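Local coordinates for putative uncharacterized protein (Pyrococcus furiosus, PDB 3VR0), which probably serves as a proteasome activator in archaea, being a homologue of proteasome assembly chaperones of the PAC2 family, at residues I239-T242 and A243-E246; E162-I165 and E166-K169. All blocks are in the same frame, centred on the assembly; numbering follows the deposited sequence.

Contact 1: residues I239-T242 and A243-E246; sequences IDMT and ALDE
Met241, Leu244 and Asp245 meet in a local helix-start contact, where the loop leaving helix 221-235 turns into the first turn of helix 242-256. Met241 holds the N-cap position, and its carbonyl is shared by two amides of that first turn. The bond from Asp245 N to Met241 O is 3.2 Å long and nearly straight at 164°, whereas the one from Leu244 N is bent and weak. One residue on, Glu246 N donates to Thr242 O over 3.0 Å, and the regular i to i+4 pattern is under way. The residue ahead of the cap steadies the turn as well. Asp240 OD1 takes the Thr242 hydroxyl, OG1, at 2.9 Å on its syn side, though somewhat out of the carboxylate plane, and a weaker bond from Thr242 N gives this bend the form of an Asx turn leading into the helix. Torsion sorts the two Thr242 branches: OG1 lies beside the backbone N (chi1 -63°), where Asp240 can reach it, while the CG2 methyl, anti to the backbone N, lies beside the extended Glu246 chain, 3.7 Å from Glu246 OE1. On the inner side Met241 SD packs against Leu244 CD1 at 4.2 Å. Both side chains also touch His52 of helix 45-57, and Met241 lies on Lys225, Leu228 and Ser229 of helix 221-235. Asp245 OD2 comes within 3.4 Å of Met241 O, an acceptor facing an acceptor. That approach is probably eased by Lys225, whose NZ forms a salt bridge with Asp245 OD1.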
loop_
_atom_site.group_PDB
_atom_site.type_symbol
_atom_site.label_atom_id
_atom_site.label_comp_id
_atom_site.label_asym_id
_atom_site.label_seq_id
_atom_site.Cartn_x
_atom_site.Cartn_y
_atom_site.Cartn_z
ATOM N N ILE C 239 22.056 -8.786 36.605
ATOM C CA ILE C 239 20.624 -8.727 36.726
ATOM C C ILE C 239 20.222 -10.138 37.050
ATOM O O ILE C 239 20.793 -11.074 36.508
ATOM C CB ILE C 239 20.005 -8.140 35.412
ATOM C CG1 ILE C 239 19.755 -6.648 35.610
ATOM C CG2 ILE C 239 18.706 -8.748 35.041
ATOM C CD1 ILE C 239 20.890 -5.794 35.185
ATOM N N ASP C 240 19.280 -10.282 37.961
ATOM C CA ASP C 240 18.782 -11.584 38.317
ATOM C C ASP C 240 17.907 -12.139 37.168
ATOM O O ASP C 240 16.872 -11.565 36.844
ATOM C CB ASP C 240 17.990 -11.515 39.645
ATOM C CG ASP C 240 17.597 -12.889 40.162
ATOM O OD1 ASP C 240 18.138 -13.891 39.632
ATOM O OD2 ASP C 240 16.746 -12.982 41.080
ATOM N N MET C 241 18.326 -13.265 36.589
ATOM C CA MET C 241 17.610 -13.941 35.476
ATOM C C MET C 241 16.542 -14.983 35.878
ATOM O O MET C 241 15.960 -15.651 35.012
ATOM C CB MET C 241 18.623 -14.584 34.518
ATOM C CG MET C 241 19.647 -13.602 33.961
ATOM S SD MET C 241 18.852 -12.345 32.881
ATOM C CE MET C 241 20.323 -11.527 32.325
ATOM N N THR C 242 16.267 -15.087 37.176
ATOM C CA THR C 242 15.356 -16.107 37.716
ATOM C C THR C 242 14.037 -16.193 36.968
ATOM O O THR C 242 13.664 -17.270 36.489
ATOM C CB THR C 242 15.062 -15.889 39.230
ATOM O OG1 THR C 242 16.276 -16.028 39.982
ATOM C CG2 THR C 242 14.029 -16.899 39.741
ATOM N N ALA C 243 13.330 -15.074 36.864
ATOM C CA ALA C 243 11.982 -15.099 36.313
ATOM C C ALA C 243 11.962 -15.625 34.867
ATOM O O ALA C 243 10.960 -16.207 34.429
ATOM C CB ALA C 243 11.336 -13.745 36.417
ATOM N N LEU C 244 13.068 -15.450 34.144
ATOM C CA LEU C 244 13.159 -15.933 32.770
ATOM C C LEU C 244 13.362 -17.449 32.765
ATOM O O LEU C 244 12.603 -18.154 32.098
ATOM C CB LEU C 244 14.246 -15.198 31.963
ATOM C CG LEU C 244 14.010 -13.749 31.458
ATOM C CD1 LEU C 244 15.259 -13.163 30.829
ATOM C CD2 LEU C 244 12.837 -13.635 30.500
ATOM N N ASP C 245 14.350 -17.937 33.531
ATOM C CA ASP C 245 14.528 -19.385 33.844
ATOM C C ASP C 245 13.215 -20.085 34.100
ATOM O O ASP C 245 12.940 -21.116 33.507
ATOM C CB ASP C 245 15.374 -19.616 35.105
ATOM C CG ASP C 245 16.794 -19.111 34.980
ATOM O OD1 ASP C 245 17.415 -19.226 33.885
ATOM O OD2 ASP C 245 17.290 -18.594 36.015
ATOM N N GLU C 246 12.423 -19.513 35.000
ATOM C CA GLU C 246 11.137 -20.066 35.370
ATOM C C GLU C 246 10.129 -20.091 34.232
ATOM O O GLU C 246 9.292 -20.995 34.164
ATOM C CB GLU C 246 10.557 -19.305 36.552
ATOM C CG GLU C 246 11.204 -19.687 37.884
ATOM C CD GLU C 246 10.674 -18.860 39.040
ATOM O OE1 GLU C 246 11.119 -19.075 40.196
ATOM O OE2 GLU C 246 9.799 -18.000 38.790
#

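Contact 2: residues E162-I165 and E166-K169; sequences EDLI and EYYK
Leu164 and Tyr168 lie side by side on the inner face of helix 164-172, the connecting helix of a beta-alpha-beta crossover from strand 155-159 to strand 179-181. Leu164 CB sits 3.9 Å from Tyr168 CE1, and Leu164 CD2 reaches on to Tyr167 CD2 at 4.2 Å. With its CG beside the backbone N (chi1 -68°), the Tyr168 ring swings back along the helix, and its CD1 comes within 3.1 Å of Leu164 O. That same carbonyl receives Tyr168 N at 2.9 Å in an almost straight bond (173°). Tyr167 CD2 stands 3.7 Å above the Tyr168 ring plane, over its centre. Val159 of strand 155-159 touches Leu164, Ile165 and Tyr168, Phe206 and Ile208 complete the packed side, and the Tyr168 hydroxyl is hydrogen-bonded to Glu137. Replacing Tyr168 by an alanine would probably open a gap beside Leu164 and leave Glu137 without its phenol partner.

Lys169 and Ile165 form a flank, Lys169 NZ 3.6 Å from Ile165 CG2; Ile165 also packs on Trp181 and borders Asn79 of the second subunit. Asp163 and the extended Glu166 make the looser, solvent side. The sheet side therefore takes apolar and aromatic groups plus the hydrogen-bonded Tyr168 hydroxyl; exposed Glu166 stays outside, and the charge of Lys169 is met by the ring of Trp181 in a cation-pi contact.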
loop_
_atom_site.group_PDB
_atom_site.type_symbol
_atom_site.label_atom_id
_atom_site.label_comp_id
_atom_site.label_asym_id
_atom_site.label_seq_id
_atom_site.Cartn_x
_atom_site.Cartn_y
_atom_site.Cartn_z
ATOM N N GLU C 162 33.223 -1.362 11.655
ATOM C CA GLU C 162 34.245 -2.392 11.852
ATOM C C GLU C 162 35.003 -2.286 13.195
ATOM O O GLU C 162 35.143 -3.279 13.853
ATOM C CB GLU C 162 35.240 -2.378 10.689
ATOM C CG GLU C 162 35.368 -3.739 10.047
ATOM C CD GLU C 162 36.720 -3.974 9.353
ATOM O OE1 GLU C 162 37.257 -5.094 9.528
ATOM O OE2 GLU C 162 37.239 -3.060 8.652
ATOM N N ASP C 163 35.424 -1.081 13.599
ATOM C CA ASP C 163 36.233 -0.879 14.817
ATOM C C ASP C 163 35.564 -1.315 16.112
ATOM O O ASP C 163 36.220 -1.511 17.137
ATOM C CB ASP C 163 36.759 0.559 14.938
ATOM C CG ASP C 163 35.657 1.618 14.898
ATOM O OD1 ASP C 163 34.792 1.561 14.003
ATOM O OD2 ASP C 163 35.671 2.544 15.754
ATOM N N LEU C 164 34.254 -1.498 16.038
ATOM C CA LEU C 164 33.441 -1.806 17.183
ATOM C C LEU C 164 33.463 -3.282 17.484
ATOM O O LEU C 164 32.996 -3.704 18.547
ATOM C CB LEU C 164 31.985 -1.380 16.911
ATOM C CG LEU C 164 31.684 0.117 16.891
ATOM C CD1 LEU C 164 30.257 0.317 16.429
ATOM C CD2 LEU C 164 31.909 0.737 18.296
ATOM N N ILE C 165 33.936 -4.095 16.549
ATOM C CA ILE C 165 33.980 -5.537 16.854
ATOM C C ILE C 165 34.846 -5.820 18.097
ATOM O O ILE C 165 34.425 -6.553 19.001
ATOM C CB ILE C 165 34.458 -6.403 15.697
ATOM C CG1 ILE C 165 33.413 -6.398 14.575
ATOM C CG2 ILE C 165 34.639 -7.844 16.198
ATOM C CD1 ILE C 165 33.869 -7.075 13.276
ATOM N N GLU C 166 36.020 -5.202 18.171
ATOM C CA GLU C 166 36.897 -5.514 19.303
ATOM C C GLU C 166 36.511 -4.709 20.554
ATOM O O GLU C 166 36.662 -5.190 21.706
ATOM C CB GLU C 166 38.370 -5.416 18.930
ATOM C CG GLU C 166 38.961 -4.023 18.765
ATOM C CD GLU C 166 40.493 -4.070 18.906
ATOM O OE1 GLU C 166 41.015 -5.155 19.292
ATOM O OE2 GLU C 166 41.173 -3.044 18.635
ATOM N N TYR C 167 35.908 -3.539 20.310
ATOM C CA TYR C 167 35.281 -2.787 21.386
ATOM C C TYR C 167 34.309 -3.691 22.108
ATOM O O TYR C 167 34.465 -3.921 23.304
ATOM C CB TYR C 167 34.602 -1.493 20.895
ATOM C CG TYR C 167 33.896 -0.746 22.000
ATOM C CD1 TYR C 167 34.624 0.021 22.946
ATOM C CD2 TYR C 167 32.512 -0.814 22.132
ATOM C CE1 TYR C 167 33.978 0.700 23.981
ATOM C CE2 TYR C 167 31.855 -0.132 23.164
ATOM C CZ TYR C 167 32.598 0.623 24.082
ATOM O OH TYR C 167 31.935 1.273 25.101
ATOM N N TYR C 168 33.330 -4.248 21.392
ATOM C CA TYR C 168 32.337 -5.066 22.074
ATOM C C TYR C 168 32.892 -6.412 22.469
ATOM O O TYR C 168 32.424 -7.006 23.426
ATOM C CB TYR C 168 31.034 -5.236 21.276
ATOM C CG TYR C 168 30.264 -3.956 21.165
ATOM C CD1 TYR C 168 30.224 -3.252 19.973
ATOM C CD2 TYR C 168 29.598 -3.437 22.263
ATOM C CE1 TYR C 168 29.548 -2.061 19.873
ATOM C CE2 TYR C 168 28.935 -2.254 22.191
ATOM C CZ TYR C 168 28.903 -1.566 20.999
ATOM O OH TYR C 168 28.218 -0.400 20.928
ATOM N N LYS C 169 33.863 -6.910 21.713
ATOM C CA LYS C 169 34.515 -8.185 22.106
ATOM C C LYS C 169 35.125 -8.076 23.482
ATOM O O LYS C 169 34.926 -8.956 24.282
ATOM C CB LYS C 169 35.581 -8.632 21.113
ATOM C CG LYS C 169 35.078 -9.669 20.114
ATOM C CD LYS C 169 36.169 -10.020 19.092
ATOM C CE LYS C 169 35.668 -10.994 18.045
ATOM N NZ LYS C 169 36.480 -10.854 16.791
#

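In the fold
Contact 2 closes before contact 1 opens along the chain, and the two do not touch: their centres are 28 Å apart and their nearest atoms about 16 Å. Both belong to the PAC2 part of the protein, but they serve different parts of the fold. Residues 162-169 sit in a crossover helix against the main sheet, close to a second subunit, whereas residues 239-246 lead from a loop into the last helix, which falls in a predicted coiled coil. The nearest gold ions lie about 8 Å from the Met241 side chain and about 12 Å from that of Tyr168, too far for either to coordinate one; the gold site seen in the model uses His69 and Glu121.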